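Local structure of ESSB (2YNQ) at residues 29-32 / 33-36; 40-43 / 44-48; 128-131 / 132-136; 135-138 / 139-143. The protein is an integral membrane component of the type VII secretion system, represented here by its extracellular fragment, and probably self-associates. All blocks are in the same frame, centred on the assembly; numbering follows the deposited sequence.

Interaction 1: residues 29-32 / 33-36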
loop_
_atom_site.group_PDB
_atom_site.type_symbol
_atom_site.label_atom_id
_atom_site.label_comp_id
_atom_site.label_asym_id
_atom_site.label_seq_id
_atom_site.Cartn_x
_atom_site.Cartn_y
_atom_site.Cartn_z
ATOM N N THR D 29 7.218 -9.413 -13.796
ATOM C CA THR D 29 7.500 -9.017 -15.170
ATOM C C THR D 29 7.600 -10.194 -16.141
ATOM O O THR D 29 7.259 -10.066 -17.319
ATOM C CB THR D 29 8.729 -8.090 -15.301
ATOM O OG1 THR D 29 9.858 -8.736 -14.749
ATOM C CG2 THR D 29 8.501 -6.781 -14.549
ATOM N N THR D 30 8.015 -11.352 -15.648
ATOM C CA THR D 30 8.024 -12.555 -16.490
ATOM C C THR D 30 6.622 -12.908 -16.981
ATOM O O THR D 30 6.445 -13.352 -18.111
ATOM C CB THR D 30 8.662 -13.743 -15.746
ATOM O OG1 THR D 30 10.036 -13.435 -15.514
ATOM C CG2 THR D 30 8.571 -15.044 -16.553
ATOM N N LEU D 31 5.629 -12.659 -16.136
ATOM C CA LEU D 31 4.299 -13.155 -16.386
ATOM C C LEU D 31 3.334 -12.086 -16.827
ATOM O O LEU D 31 2.167 -12.379 -17.053
ATOM C CB LEU D 31 3.769 -13.864 -15.151
ATOM C CG LEU D 31 4.453 -15.189 -14.866
ATOM C CD1 LEU D 31 3.908 -15.814 -13.605
ATOM C CD2 LEU D 31 4.345 -16.157 -16.071
ATOM N N GLU D 32 3.814 -10.853 -16.989
ATOM C CA GLU D 32 2.927 -9.715 -17.185
ATOM C C GLU D 32 2.059 -9.780 -18.450
ATOM O O GLU D 32 0.934 -9.295 -18.438
ATOM C CB GLU D 32 3.708 -8.409 -17.113
ATOM C CG GLU D 32 4.615 -8.166 -18.298
ATOM C CD GLU D 32 5.609 -7.027 -18.079
ATOM O OE1 GLU D 32 5.498 -6.306 -17.047
ATOM O OE2 GLU D 32 6.509 -6.875 -18.948
ATOM N N ASP D 33 2.554 -10.388 -19.526
ATOM C CA ASP D 33 1.775 -10.469 -20.763
ATOM C C ASP D 33 0.781 -11.619 -20.791
ATOM O O ASP D 33 0.147 -11.864 -21.820
ATOM C CB ASP D 33 2.693 -10.578 -21.976
ATOM C CG ASP D 33 3.558 -9.345 -22.167
ATOM O OD1 ASP D 33 3.102 -8.234 -21.820
ATOM O OD2 ASP D 33 4.702 -9.490 -22.660
ATOM N N TYR D 34 0.654 -12.322 -19.672
ATOM C CA TYR D 34 -0.120 -13.554 -19.625
ATOM C C TYR D 34 -1.397 -13.403 -18.791
ATOM O O TYR D 34 -1.389 -12.733 -17.752
ATOM C CB TYR D 34 0.740 -14.708 -19.082
ATOM C CG TYR D 34 1.925 -15.051 -19.970
ATOM C CD1 TYR D 34 1.743 -15.743 -21.157
ATOM C CD2 TYR D 34 3.230 -14.664 -19.629
ATOM C CE1 TYR D 34 2.811 -16.041 -21.974
ATOM C CE2 TYR D 34 4.300 -14.955 -20.444
ATOM C CZ TYR D 34 4.083 -15.645 -21.614
ATOM O OH TYR D 34 5.120 -15.971 -22.444
ATOM N N ALA D 35 -2.468 -14.052 -19.252
ATOM C CA ALA D 35 -3.765 -14.026 -18.593
ATOM C C ALA D 35 -3.740 -14.961 -17.413
ATOM O O ALA D 35 -3.447 -16.135 -17.570
ATOM C CB ALA D 35 -4.869 -14.433 -19.552
ATOM N N PRO D 36 -4.062 -14.447 -16.222
ATOM C CA PRO D 36 -3.992 -15.241 -14.997
ATOM C C PRO D 36 -5.019 -16.369 -14.937
ATOM O O PRO D 36 -4.757 -17.386 -14.307
ATOM C CB PRO D 36 -4.257 -14.205 -13.889
ATOM C CG PRO D 36 -4.948 -13.107 -14.552
ATOM C CD PRO D 36 -4.423 -13.043 -15.948
HETATM O O HOH W 1 5.081 -11.609 -19.927
#

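Interaction 2: residues 40-43 / 44-48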
loop_
_atom_site.group_PDB
_atom_site.type_symbol
_atom_site.label_atom_id
_atom_site.label_comp_id
_atom_site.label_asym_id
_atom_site.label_seq_id
_atom_site.Cartn_x
_atom_site.Cartn_y
_atom_site.Cartn_z
ATOM N N PRO D 40 -1.759 -22.457 -14.847
ATOM C CA PRO D 40 -1.876 -23.550 -13.898
ATOM C C PRO D 40 -1.887 -23.012 -12.463
ATOM O O PRO D 40 -1.278 -21.968 -12.157
ATOM C CB PRO D 40 -0.607 -24.354 -14.148
ATOM C CG PRO D 40 -0.266 -24.042 -15.576
ATOM C CD PRO D 40 -0.566 -22.597 -15.690
ATOM N N TYR D 41 -2.576 -23.732 -11.594
ATOM C CA TYR D 41 -2.789 -23.329 -10.218
ATOM C C TYR D 41 -1.483 -22.990 -9.478
ATOM O O TYR D 41 -1.396 -21.969 -8.792
ATOM C CB TYR D 41 -3.625 -24.411 -9.521
ATOM C CG TYR D 41 -3.897 -24.175 -8.057
ATOM C CD1 TYR D 41 -4.790 -23.182 -7.639
ATOM C CD2 TYR D 41 -3.268 -24.947 -7.085
ATOM C CE1 TYR D 41 -5.040 -22.971 -6.296
ATOM C CE2 TYR D 41 -3.519 -24.737 -5.737
ATOM C CZ TYR D 41 -4.398 -23.749 -5.350
ATOM O OH TYR D 41 -4.639 -23.548 -4.014
ATOM N N VAL D 42 -0.436 -23.786 -9.668
ATOM C CA VAL D 42 0.845 -23.473 -9.040
ATOM C C VAL D 42 1.402 -22.137 -9.552
ATOM O O VAL D 42 2.064 -21.415 -8.804
ATOM C CB VAL D 42 1.877 -24.641 -9.201
ATOM C CG1 VAL D 42 2.224 -24.917 -10.674
ATOM C CG2 VAL D 42 3.147 -24.397 -8.366
ATOM N N ILE D 43 1.139 -21.798 -10.815
ATOM C CA ILE D 43 1.659 -20.554 -11.381
ATOM C C ILE D 43 0.815 -19.365 -10.874
ATOM O O ILE D 43 1.357 -18.331 -10.482
ATOM C CB ILE D 43 1.738 -20.602 -12.939
ATOM C CG1 ILE D 43 2.575 -21.810 -13.433
ATOM C CG2 ILE D 43 2.212 -19.278 -13.512
ATOM C CD1 ILE D 43 4.026 -21.902 -12.930
ATOM N N GLN D 44 -0.506 -19.530 -10.845
ATOM C CA GLN D 44 -1.345 -18.568 -10.151
ATOM C C GLN D 44 -0.823 -18.302 -8.727
ATOM O O GLN D 44 -0.802 -17.153 -8.278
ATOM C CB GLN D 44 -2.802 -19.042 -10.113
ATOM C CG GLN D 44 -3.504 -19.061 -11.468
ATOM C CD GLN D 44 -4.868 -19.714 -11.376
ATOM O OE1 GLN D 44 -5.089 -20.580 -10.527
ATOM N NE2 GLN D 44 -5.788 -19.312 -12.249
ATOM N N TYR D 45 -0.391 -19.368 -8.041
ATOM C CA TYR D 45 0.142 -19.282 -6.681
ATOM C C TYR D 45 1.388 -18.420 -6.626
ATOM O O TYR D 45 1.511 -17.551 -5.753
ATOM C CB TYR D 45 0.470 -20.681 -6.131
ATOM C CG TYR D 45 1.265 -20.659 -4.841
ATOM C CD1 TYR D 45 0.678 -20.232 -3.655
ATOM C CD2 TYR D 45 2.613 -21.048 -4.808
ATOM C CE1 TYR D 45 1.411 -20.190 -2.464
ATOM C CE2 TYR D 45 3.359 -21.014 -3.625
ATOM C CZ TYR D 45 2.753 -20.585 -2.447
ATOM O OH TYR D 45 3.454 -20.533 -1.242
ATOM N N GLU D 46 2.313 -18.674 -7.556
ATOM C CA GLU D 46 3.562 -17.933 -7.642
ATOM C C GLU D 46 3.304 -16.447 -7.868
ATOM O O GLU D 46 3.894 -15.600 -7.174
ATOM C CB GLU D 46 4.474 -18.480 -8.758
ATOM C CG GLU D 46 5.040 -19.885 -8.499
ATOM C CD GLU D 46 5.816 -20.472 -9.709
ATOM O OE1 GLU D 46 6.152 -19.741 -10.671
ATOM O OE2 GLU D 46 6.100 -21.688 -9.703
ATOM N N LEU D 47 2.447 -16.136 -8.842
ATOM C CA LEU D 47 2.151 -14.754 -9.219
ATOM C C LEU D 47 1.429 -14.016 -8.087
ATOM O O LEU D 47 1.837 -12.934 -7.666
ATOM C CB LEU D 47 1.314 -14.718 -10.501
ATOM C CG LEU D 47 1.140 -13.348 -11.173
ATOM C CD1 LEU D 47 2.496 -12.611 -11.330
ATOM C CD2 LEU D 47 0.412 -13.469 -12.533
ATOM N N ALA D 48 0.396 -14.659 -7.555
ATOM C CA ALA D 48 -0.417 -14.067 -6.526
ATOM C C ALA D 48 0.420 -13.851 -5.291
ATOM O O ALA D 48 0.329 -12.790 -4.667
ATOM C CB ALA D 48 -1.638 -14.921 -6.236
#

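Interaction 3: residues 128-131 / 132-136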
loop_
_atom_site.group_PDB
_atom_site.type_symbol
_atom_site.label_atom_id
_atom_site.label_comp_id
_atom_site.label_asym_id
_atom_site.label_seq_id
_atom_site.Cartn_x
_atom_site.Cartn_y
_atom_site.Cartn_z
ATOM N N GLN D 128 -16.560 13.850 -8.703
ATOM C CA GLN D 128 -16.910 14.052 -7.293
ATOM C C GLN D 128 -18.082 13.182 -6.863
ATOM O O GLN D 128 -18.075 12.633 -5.765
ATOM C CB GLN D 128 -17.202 15.535 -7.011
ATOM C CG GLN D 128 -17.162 15.923 -5.521
ATOM C CD GLN D 128 -15.833 15.589 -4.845
ATOM O OE1 GLN D 128 -15.801 14.998 -3.765
ATOM N NE2 GLN D 128 -14.730 15.955 -5.488
ATOM N N LYS D 129 -19.073 13.061 -7.741
ATOM C CA LYS D 129 -20.226 12.209 -7.500
ATOM C C LYS D 129 -19.788 10.772 -7.233
ATOM O O LYS D 129 -20.236 10.159 -6.262
ATOM C CB LYS D 129 -21.188 12.257 -8.691
ATOM C CG LYS D 129 -22.441 11.410 -8.508
ATOM C CD LYS D 129 -23.357 11.463 -9.725
ATOM C CE LYS D 129 -24.542 10.510 -9.547
ATOM N NZ LYS D 129 -25.484 10.565 -10.698
ATOM N N LYS D 130 -18.905 10.252 -8.086
ATOM C CA LYS D 130 -18.441 8.866 -7.976
ATOM C C LYS D 130 -17.602 8.608 -6.730
ATOM O O LYS D 130 -17.828 7.622 -6.041
ATOM C CB LYS D 130 -17.721 8.410 -9.250
ATOM C CG LYS D 130 -17.451 6.902 -9.300
ATOM C CD LYS D 130 -17.945 6.285 -10.605
ATOM C CE LYS D 130 -19.217 5.469 -10.363
ATOM N NZ LYS D 130 -19.758 4.866 -11.611
ATOM N N LEU D 131 -16.659 9.497 -6.429
ATOM C CA LEU D 131 -15.917 9.396 -5.176
ATOM C C LEU D 131 -16.881 9.276 -4.000
ATOM O O LEU D 131 -16.666 8.466 -3.096
ATOM C CB LEU D 131 -15.023 10.620 -4.942
ATOM C CG LEU D 131 -13.670 10.826 -5.629
ATOM C CD1 LEU D 131 -13.051 9.503 -6.068
ATOM C CD2 LEU D 131 -13.800 11.785 -6.797
ATOM N N ASP D 132 -17.937 10.092 -4.035
ATOM C CA ASP D 132 -18.928 10.161 -2.971
ATOM C C ASP D 132 -19.723 8.864 -2.866
ATOM O O ASP D 132 -19.906 8.336 -1.763
ATOM C CB ASP D 132 -19.848 11.378 -3.164
ATOM C CG ASP D 132 -19.134 12.703 -2.895
ATOM O OD1 ASP D 132 -18.101 12.701 -2.187
ATOM O OD2 ASP D 132 -19.606 13.752 -3.388
ATOM N N GLU D 133 -20.171 8.343 -4.006
ATOM C CA GLU D 133 -20.777 7.014 -4.038
ATOM C C GLU D 133 -19.863 5.963 -3.386
ATOM O O GLU D 133 -20.336 5.089 -2.650
ATOM C CB GLU D 133 -21.088 6.574 -5.469
ATOM C CG GLU D 133 -22.117 7.410 -6.227
ATOM C CD GLU D 133 -22.359 6.897 -7.649
ATOM O OE1 GLU D 133 -21.953 5.745 -7.968
ATOM O OE2 GLU D 133 -22.959 7.652 -8.450
ATOM N N ILE D 134 -18.558 6.051 -3.649
ATOM C CA ILE D 134 -17.613 5.023 -3.184
ATOM C C ILE D 134 -17.411 5.107 -1.693
ATOM O O ILE D 134 -17.452 4.104 -0.995
ATOM C CB ILE D 134 -16.247 5.087 -3.943
ATOM C CG1 ILE D 134 -16.393 4.478 -5.336
ATOM C CG2 ILE D 134 -15.153 4.356 -3.183
ATOM C CD1 ILE D 134 -15.357 4.955 -6.316
ATOM N N ASP D 135 -17.204 6.324 -1.214
ATOM C CA ASP D 135 -16.986 6.560 0.198
ATOM C C ASP D 135 -18.188 6.149 1.035
ATOM O O ASP D 135 -18.037 5.661 2.156
ATOM C CB ASP D 135 -16.630 8.024 0.419
ATOM C CG ASP D 135 -15.220 8.338 -0.014
ATOM O OD1 ASP D 135 -14.290 7.587 0.376
ATOM O OD2 ASP D 135 -15.043 9.339 -0.732
ATOM N N GLN D 136 -19.374 6.337 0.470
ATOM C CA GLN D 136 -20.614 5.929 1.111
ATOM C C GLN D 136 -20.691 4.405 1.220
ATOM O O GLN D 136 -21.035 3.865 2.274
ATOM C CB GLN D 136 -21.821 6.546 0.368
ATOM C CG GLN D 136 -23.207 6.265 0.981
ATOM C CD GLN D 136 -23.261 6.452 2.498
ATOM O OE1 GLN D 136 -23.315 5.470 3.256
ATOM N NE2 GLN D 136 -23.233 7.712 2.947
#

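Interaction 4: residues 135-138 / 139-143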
loop_
_atom_site.group_PDB
_atom_site.type_symbol
_atom_site.label_atom_id
_atom_site.label_comp_id
_atom_site.label_asym_id
_atom_site.label_seq_id
_atom_site.Cartn_x
_atom_site.Cartn_y
_atom_site.Cartn_z
ATOM N N ASP D 135 -17.204 6.324 -1.214
ATOM C CA ASP D 135 -16.986 6.560 0.198
ATOM C C ASP D 135 -18.188 6.149 1.035
ATOM O O ASP D 135 -18.037 5.661 2.156
ATOM C CB ASP D 135 -16.630 8.024 0.419
ATOM C CG ASP D 135 -15.220 8.338 -0.014
ATOM O OD1 ASP D 135 -14.290 7.587 0.376
ATOM O OD2 ASP D 135 -15.043 9.339 -0.732
ATOM N N GLN D 136 -19.374 6.337 0.470
ATOM C CA GLN D 136 -20.614 5.929 1.111
ATOM C C GLN D 136 -20.691 4.405 1.220
ATOM O O GLN D 136 -21.035 3.865 2.274
ATOM C CB GLN D 136 -21.821 6.546 0.368
ATOM C CG GLN D 136 -23.207 6.265 0.981
ATOM C CD GLN D 136 -23.261 6.452 2.498
ATOM O OE1 GLN D 136 -23.315 5.470 3.256
ATOM N NE2 GLN D 136 -23.233 7.712 2.947
ATOM N N GLU D 137 -20.333 3.709 0.144
ATOM C CA GLU D 137 -20.244 2.245 0.191
ATOM C C GLU D 137 -19.187 1.729 1.172
ATOM O O GLU D 137 -19.425 0.772 1.923
ATOM C CB GLU D 137 -19.994 1.670 -1.188
ATOM C CG GLU D 137 -20.126 0.183 -1.205
ATOM C CD GLU D 137 -20.186 -0.385 -2.592
ATOM O OE1 GLU D 137 -19.969 0.378 -3.564
ATOM O OE2 GLU D 137 -20.458 -1.602 -2.705
ATOM N N ILE D 138 -18.024 2.368 1.172
ATOM C CA ILE D 138 -16.965 1.993 2.103
ATOM C C ILE D 138 -17.464 2.175 3.533
ATOM O O ILE D 138 -17.356 1.259 4.347
ATOM C CB ILE D 138 -15.666 2.802 1.857
ATOM C CG1 ILE D 138 -14.938 2.255 0.622
ATOM C CG2 ILE D 138 -14.758 2.767 3.098
ATOM C CD1 ILE D 138 -13.964 3.226 -0.002
ATOM N N LYS D 139 -18.041 3.342 3.820
ATOM C CA LYS D 139 -18.533 3.623 5.167
ATOM C C LYS D 139 -19.618 2.637 5.594
ATOM O O LYS D 139 -19.635 2.182 6.737
ATOM C CB LYS D 139 -19.002 5.070 5.317
ATOM C CG LYS D 139 -18.933 5.525 6.760
ATOM C CD LYS D 139 -19.221 7.006 6.958
ATOM C CE LYS D 139 -18.984 7.361 8.421
ATOM N NZ LYS D 139 -19.338 8.773 8.702
ATOM N N GLU D 140 -20.490 2.274 4.658
ATOM C CA GLU D 140 -21.491 1.249 4.914
ATOM C C GLU D 140 -20.862 -0.080 5.381
ATOM O O GLU D 140 -21.288 -0.637 6.402
ATOM C CB GLU D 140 -22.413 1.066 3.693
ATOM C CG GLU D 140 -23.791 0.501 4.037
ATOM C CD GLU D 140 -24.380 1.132 5.305
ATOM O OE1 GLU D 140 -24.602 2.366 5.302
ATOM O OE2 GLU D 140 -24.611 0.405 6.310
ATOM N N TYR D 141 -19.846 -0.567 4.648
ATOM C CA TYR D 141 -19.131 -1.807 5.005
ATOM C C TYR D 141 -18.364 -1.640 6.299
ATOM O O TYR D 141 -18.343 -2.536 7.145
ATOM C CB TYR D 141 -18.167 -2.248 3.911
ATOM C CG TYR D 141 -18.822 -2.863 2.713
ATOM C CD1 TYR D 141 -19.578 -4.027 2.824
ATOM C CD2 TYR D 141 -18.667 -2.294 1.454
ATOM C CE1 TYR D 141 -20.193 -4.597 1.704
ATOM C CE2 TYR D 141 -19.269 -2.850 0.338
ATOM C CZ TYR D 141 -20.032 -3.996 0.472
ATOM O OH TYR D 141 -20.611 -4.534 -0.642
ATOM N N GLU D 142 -17.736 -0.488 6.453
ATOM C CA GLU D 142 -17.062 -0.175 7.696
ATOM C C GLU D 142 -18.020 -0.211 8.884
ATOM O O GLU D 142 -17.665 -0.711 9.959
ATOM C CB GLU D 142 -16.357 1.165 7.590
ATOM C CG GLU D 142 -15.025 1.081 6.868
ATOM C CD GLU D 142 -14.018 0.272 7.662
ATOM O OE1 GLU D 142 -14.055 -0.969 7.557
ATOM O OE2 GLU D 142 -13.219 0.873 8.419
ATOM N N ARG D 143 -19.238 0.295 8.686
ATOM C CA ARG D 143 -20.257 0.230 9.729
ATOM C C ARG D 143 -20.578 -1.232 10.038
ATOM O O ARG D 143 -20.718 -1.604 11.207
ATOM C CB ARG D 143 -21.519 1.006 9.328
ATOM C CG ARG D 143 -22.527 1.170 10.452
ATOM C CD ARG D 143 -23.589 2.211 10.117
ATOM N NE ARG D 143 -23.044 3.571 10.014
ATOM C CZ ARG D 143 -22.848 4.221 8.868
ATOM N NH1 ARG D 143 -23.158 3.650 7.708
ATOM N NH2 ARG D 143 -22.348 5.452 8.887
#

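Interaction 1: residues 29-32 / 33-36
The ring of Y34 meets the end of helix 24-31 with its edge: T30 O lies 3.6 Å from Y34 CE2 and L31 CA 3.7 Å from Y34 CD2, both in the ring plane, so neither approach is made over a face. Two smaller flat groups stand on the chain just before it. The E32 and D33 side chains run side by side in the same direction, their carboxylate planes 40° apart, and the 4.7 Å between E32 OE2 and D33 OD1 probably leaves a mild repulsion, eased by solvent. Between helix and loop the backbone makes a type I beta turn, L31 to Y34, closed by Y34 N donating to L31 O at 3.0 Å, with the donor 45° above the carbonyl plane. L31 O also takes a weak bond from R86 NH2. A water accepts from D33 N at 2.8 Å and donates to T30 O at 2.9 Å, bridging T30 and D33, one residue earlier in the chain than the turn bond. With CG opposite its own carbonyl carbon (chi1 -64°), Y34 swings its ring back beside the helix end, where its CD2 packs 4.0 Å from L31 CD2, the two side chains crossing near a right angle. The ring also touches K8 and A11 of helix 7-19. A serine here would probably keep the turn bond but strip L31 CD2 of its aromatic neighbour and open a gap toward helix 7-19.

Interaction 2: residues 40-43 / 44-48
I43 and E46, one turn apart at the start of helix 41-53, form the tight side of a local helical contact that begins at the N-cap residue P40. The first i to i+4 bond of the helix, Q44 N to P40 O, is 2.9 Å long with an N-H...O angle of 166°, and three more of the same kind cross from 40-43 to 44-48. I43 CD1 reaches under the E46 carboxylate, 3.8 Å from OE1 and equally far from OE2, while the extended E46 chain carries its oxygens on to the hydroxyls of S15 and T16 in helix 7-19. An alanine in place of E46 would probably leave both hydroxyls without their acceptor and I43 CD1 with a gap beside it. The V42 side is looser: this exposed residue brings CG2 only to 4.2 Å from E46 OE2. Across the helix, Y41 and Q44 cross near a right angle, ring and amide planes 75° apart. Q44 NE2 is hydrogen-bonded to P36 O and to E75 OE2, which fixes the rotation of the amide and turns its oxygen back toward Y41. There Q44 OE1 rests 3.6 Å from Y41 CA and, at the edge of the ring, 3.9 Å from Y41 CD1.

Interaction 3: residues 128-131 / 132-136
K129 and K130 reach toward the two oxygens of the E133 carboxylate, each crossing the glutamate side chain at a slant. K129 is fully extended and lays its aliphatic part along one oxygen, with CE 3.4 Å from E133 OE2. K130 instead bends at chi2 (129°) and chi3, which brings its CE to 3.6 Å from E133 OE1 and its CG to 4.1 Å from I134 CD1. In both lysines the methylenes do the touching, while the ammonium groups stand farther off: K129 NZ is 4.5 Å from OE2 of E133. The next flank of helix 124-152 pairs Q128 with D132, amide and carboxylate planes 59° apart, and here acceptors face one another: D132 OD2 lies 3.0 Å from Q128 O. D135 OD2 stands in the same relation to L131 O, and its other oxygen has a long, weak ion pair with R113. L131 and I134 point away from E133, onto helix 102-118, which D135 and K130 also border, consistent with an amphipathic helix whose K129-E133 flank is exposed. The i to i+4 backbone bonds carry the fixed geometry, E133 N to K129 O being 2.9 Å at 166°. The lysine-glutamate attraction, short of salt-bridge distance, is likely to be diffuse and solvent-weakened.

Interaction 4: residues 135-138 / 139-143
K139 N to D135 O at 2.9 Å opens a run of four i to i+4 backbone bonds, continued by E140, Y141 and E142 onto Q136, E137 and I138. The last, E142 N to I138 O, is the shortest at 2.8 Å, with an N-H...O angle of 168°. This is regular alpha-helix across the junction of 135-138 and 139-143. On one flank E137 and Y141 lie side by side and point the same way, carboxylate and ring planes 25° apart. E137 is extended and comes alongside the ring near CE2: its CG and its OE2 are each 3.5 Å from Y141 CE2. The ring is brought there because Y141 CG sits opposite its own carbonyl carbon (chi1 -75°), which swings it back along the helix. The same E137 OE2 forms a salt bridge with R97 NH1, so R97 probably steadies the carboxylate beside the ring. On the outer flank E140 OE1 makes a salt bridge of 3.1 Å with R143 NH1, while Q136 OE1 lies 3.9 Å from that E140 oxygen. I138 CG2 packs 4.1 Å from E142 CG on a third flank. Helix 102-118 packs against one side of this stretch, L109 against E137 and I138, I105 and V106 against Y141, and E142 packs on T58 of the second subunit.

The four contacts form two pairs on opposite sides of the chain's centre. Interactions 1 and 2, with centres 11 Å apart, follow one another from helix 24-31 through its turn into helix 41-53. They are joined by the Q44-P36 hydrogen bond (3.0 Å, NE2 to O) and by L31 CD1 packing 3.9 Å from I43 CG2. Interactions 3 and 4, with centres about 10 Å apart, are consecutive turns of helix 124-152 and share D135 and Q136. Between the pairs the nearest atoms stay about 22 Å or more apart. The E142 side chain of interaction 4 is about 14 Å from a bound sodium ion.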